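Side-chain contact in histidine kinase (Synechocystis sp., PDB 5DFY), which probably acts as a phosphorelay sensor kinase, of which this piece is the phycocyanobilin-binding, photochromic GAF domain of a cyanobacteriochrome: residues A[139-142]-A[143-146]. Residues are numbered along the deposited sequence; the frame is centred on the assembly and turned at random.
With CYC (phycocyanobilin), chain B.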
loop_
_atom_site.group_PDB
_atom_site.type_symbol
_atom_site.label_atom_id
_atom_site.label_comp_id
_atom_site.label_asym_id
_atom_site.label_seq_id
_atom_site.Cartn_x
_atom_site.Cartn_y
_atom_site.Cartn_z
ATOM N N HIS A 139 8.009 -24.823 -19.222
ATOM C CA HIS A 139 6.893 -24.065 -18.648
ATOM C C HIS A 139 5.601 -24.864 -18.850
ATOM O O HIS A 139 4.856 -25.103 -17.891
ATOM C CB HIS A 139 6.831 -22.673 -19.300
ATOM C CG HIS A 139 5.757 -21.772 -18.772
ATOM N ND1 HIS A 139 5.400 -20.612 -19.419
ATOM C CD2 HIS A 139 4.998 -21.828 -17.651
ATOM C CE1 HIS A 139 4.444 -20.002 -18.737
ATOM N NE2 HIS A 139 4.187 -20.716 -17.656
ATOM N N LEU A 140 5.363 -25.294 -20.091
ATOM C CA LEU A 140 4.191 -26.108 -20.414
ATOM C C LEU A 140 4.154 -27.383 -19.584
ATOM O O LEU A 140 3.082 -27.832 -19.176
ATOM C CB LEU A 140 4.174 -26.452 -21.912
ATOM C CG LEU A 140 2.980 -27.275 -22.393
ATOM C CD1 LEU A 140 1.669 -26.642 -21.956
ATOM C CD2 LEU A 140 2.998 -27.447 -23.913
ATOM N N ASP A 141 5.316 -27.975 -19.323
ATOM C CA ASP A 141 5.362 -29.203 -18.541
ATOM C C ASP A 141 4.835 -28.946 -17.145
ATOM O O ASP A 141 4.125 -29.780 -16.585
ATOM C CB ASP A 141 6.780 -29.776 -18.462
ATOM C CG ASP A 141 7.279 -30.314 -19.806
ATOM O OD1 ASP A 141 6.448 -30.583 -20.706
ATOM O OD2 ASP A 141 8.513 -30.470 -19.952
ATOM N N ASN A 142 5.177 -27.796 -16.570
ATOM C CA ASN A 142 4.699 -27.498 -15.235
ATOM C C ASN A 142 3.220 -27.156 -15.247
ATOM O O ASN A 142 2.508 -27.510 -14.320
ATOM C CB ASN A 142 5.509 -26.366 -14.602
ATOM C CG ASN A 142 6.616 -26.885 -13.703
ATOM O OD1 ASN A 142 6.556 -28.014 -13.214
ATOM N ND2 ASN A 142 7.628 -26.063 -13.477
ATOM N N LEU A 143 2.753 -26.483 -16.294
ATOM C CA LEU A 143 1.327 -26.194 -16.413
ATOM C C LEU A 143 0.539 -27.503 -16.451
ATOM O O LEU A 143 -0.441 -27.662 -15.724
ATOM C CB LEU A 143 1.044 -25.339 -17.640
ATOM C CG LEU A 143 1.603 -23.904 -17.535
ATOM C CD1 LEU A 143 1.750 -23.260 -18.896
ATOM C CD2 LEU A 143 0.685 -23.051 -16.655
ATOM N N ARG A 144 0.970 -28.442 -17.286
ATOM C CA ARG A 144 0.317 -29.752 -17.346
ATOM C C ARG A 144 0.374 -30.493 -16.017
ATOM O O ARG A 144 -0.610 -31.097 -15.582
ATOM C CB ARG A 144 0.965 -30.600 -18.443
ATOM C CG ARG A 144 0.722 -30.077 -19.815
ATOM C CD ARG A 144 1.627 -30.804 -20.790
ATOM N NE ARG A 144 1.210 -30.577 -22.158
ATOM C CZ ARG A 144 1.869 -31.038 -23.212
ATOM N NH1 ARG A 144 2.982 -31.731 -23.043
ATOM N NH2 ARG A 144 1.419 -30.791 -24.431
ATOM N N ARG A 145 1.527 -30.438 -15.359
ATOM C CA ARG A 145 1.724 -31.109 -14.081
ATOM C C ARG A 145 0.719 -30.618 -13.041
ATOM O O ARG A 145 0.206 -31.390 -12.225
ATOM C CB ARG A 145 3.170 -30.876 -13.610
ATOM C CG ARG A 145 3.517 -31.317 -12.224
ATOM C CD ARG A 145 4.965 -30.866 -11.916
ATOM N NE ARG A 145 5.258 -30.897 -10.488
ATOM C CZ ARG A 145 6.083 -30.063 -9.858
ATOM N NH1 ARG A 145 6.714 -29.094 -10.513
ATOM N NH2 ARG A 145 6.262 -30.191 -8.550
ATOM N N PHE A 146 0.428 -29.319 -13.082
ATOM C CA PHE A 146 -0.508 -28.725 -12.146
ATOM C C PHE A 146 -1.941 -28.677 -12.687
ATOM O O PHE A 146 -2.821 -28.047 -12.103
ATOM C CB PHE A 146 -0.005 -27.333 -11.765
ATOM C CG PHE A 146 1.310 -27.372 -11.012
ATOM C CD1 PHE A 146 1.530 -28.313 -10.014
ATOM C CD2 PHE A 146 2.320 -26.497 -11.316
ATOM C CE1 PHE A 146 2.734 -28.357 -9.344
ATOM C CE2 PHE A 146 3.521 -26.547 -10.647
ATOM C CZ PHE A 146 3.723 -27.458 -9.665
HETATM C CHA CYC B . 6.721 -17.401 -17.970
HETATM N NA CYC B . 5.970 -18.434 -15.775
HETATM C C1A CYC B . 5.948 -17.460 -16.875
HETATM C C2A CYC B . 4.841 -16.494 -16.563
HETATM C C3A CYC B . 4.217 -16.878 -15.319
HETATM C C4A CYC B . 4.910 -18.085 -14.840
HETATM C CMA CYC B . 3.077 -16.140 -14.667
HETATM C CAA CYC B . 4.521 -15.275 -17.410
HETATM C CBA CYC B . 5.574 -14.258 -16.918
HETATM C CGA CYC B . 5.610 -12.909 -17.635
HETATM O O1A CYC B . 5.014 -12.784 -18.728
HETATM O O2A CYC B . 6.259 -11.916 -17.157
HETATM C CHB CYC B . 4.732 -18.869 -13.586
HETATM N NB CYC B . 2.225 -18.824 -13.479
HETATM C C1B CYC B . 3.597 -18.967 -12.915
HETATM C C2B CYC B . 3.479 -19.269 -11.484
HETATM C C3B CYC B . 2.120 -19.326 -11.148
HETATM C C4B CYC B . 1.298 -19.083 -12.354
HETATM C CMB CYC B . 4.671 -19.476 -10.575
HETATM C CAB CYC B . 1.538 -19.609 -9.768
HETATM C CBB CYC B . 0.846 -18.366 -9.228
HETATM O OB CYC B . 0.096 -19.056 -12.474
HETATM N NC CYC B . 8.828 -22.097 -16.055
HETATM C C1C CYC B . 8.873 -23.207 -15.511
HETATM C C2C CYC B . 10.274 -24.046 -16.049
HETATM C C3C CYC B . 11.080 -23.111 -16.476
HETATM C C4C CYC B . 10.069 -21.949 -16.972
HETATM C CMC CYC B . 10.818 -24.989 -14.916
HETATM C CAC CYC B . 12.130 -23.491 -17.660
HETATM C CBC CYC B . 13.228 -24.347 -17.072
HETATM O OC CYC B . 8.075 -23.667 -14.718
HETATM C CHD CYC B . 10.345 -21.009 -17.888
HETATM N ND CYC B . 8.387 -19.380 -17.491
HETATM C C1D CYC B . 9.417 -19.889 -18.235
HETATM C C2D CYC B . 9.503 -19.212 -19.417
HETATM C C3D CYC B . 8.533 -18.263 -19.415
HETATM C C4D CYC B . 7.842 -18.369 -18.212
HETATM C CMD CYC B . 10.544 -19.509 -20.487
HETATM C CAD CYC B . 8.254 -17.269 -20.514
HETATM C CBD CYC B . 7.095 -17.731 -21.373
HETATM C CGD CYC B . 7.482 -18.992 -22.125
HETATM O O1D CYC B . 6.976 -20.108 -21.829
HETATM O O2D CYC B . 8.328 -18.946 -23.061
HETATM O O HOH W 1 4.617 -32.478 -20.712
#
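H139 and L143 meet one turn apart on helix 137-145, which lines the bilin pocket of this cyanobacteriochrome GAF domain. The imidazole is sandwiched: L143 CD1 lies over one face in a CH-pi contact, 4.0 Å from the ring centroid, while the phycocyanobilin pyrroles cover the opposite face. With CG anti to the backbone N (chi1 -178°), the ring is laid flat against the chromophore, and at its edge ND1 donates to the propionate oxygen O1D at 2.9 Å. Were H139 replaced by an alanine, O1D would be likely to lose this donor and a gap to open between L143 and the pyrroles. Three residues after H139, N142 spans two partners: its ND2 gives a nearly straight bond to the bilin carbonyl OC (2.7 Å), and its OD1 accepts from R145 NH1. N142 and R145 run side by side with amide and guanidinium planes 43° apart; OD1 sits at the edge of the guanidinium, yet NH1 approaches from above the amide plane. R145 NH1 also bonds L105 O. F146 CZ lies 3.5 Å above the centre of the R145 guanidinium, and the F146 ring also meets that of W106, a bilin-binding residue. On the outer side, L140 CD2 covers one face of the R144 guanidinium, whose NH2 forms a salt bridge with E131. D141 OD1 lies 4.3 Å from R144 NH1 and well out of the guanidinium plane, too far for a salt bridge. Instead, a water links the two, donating to D141 OD1 at 2.6 Å and accepting from R144 NH1 at 2.9 Å.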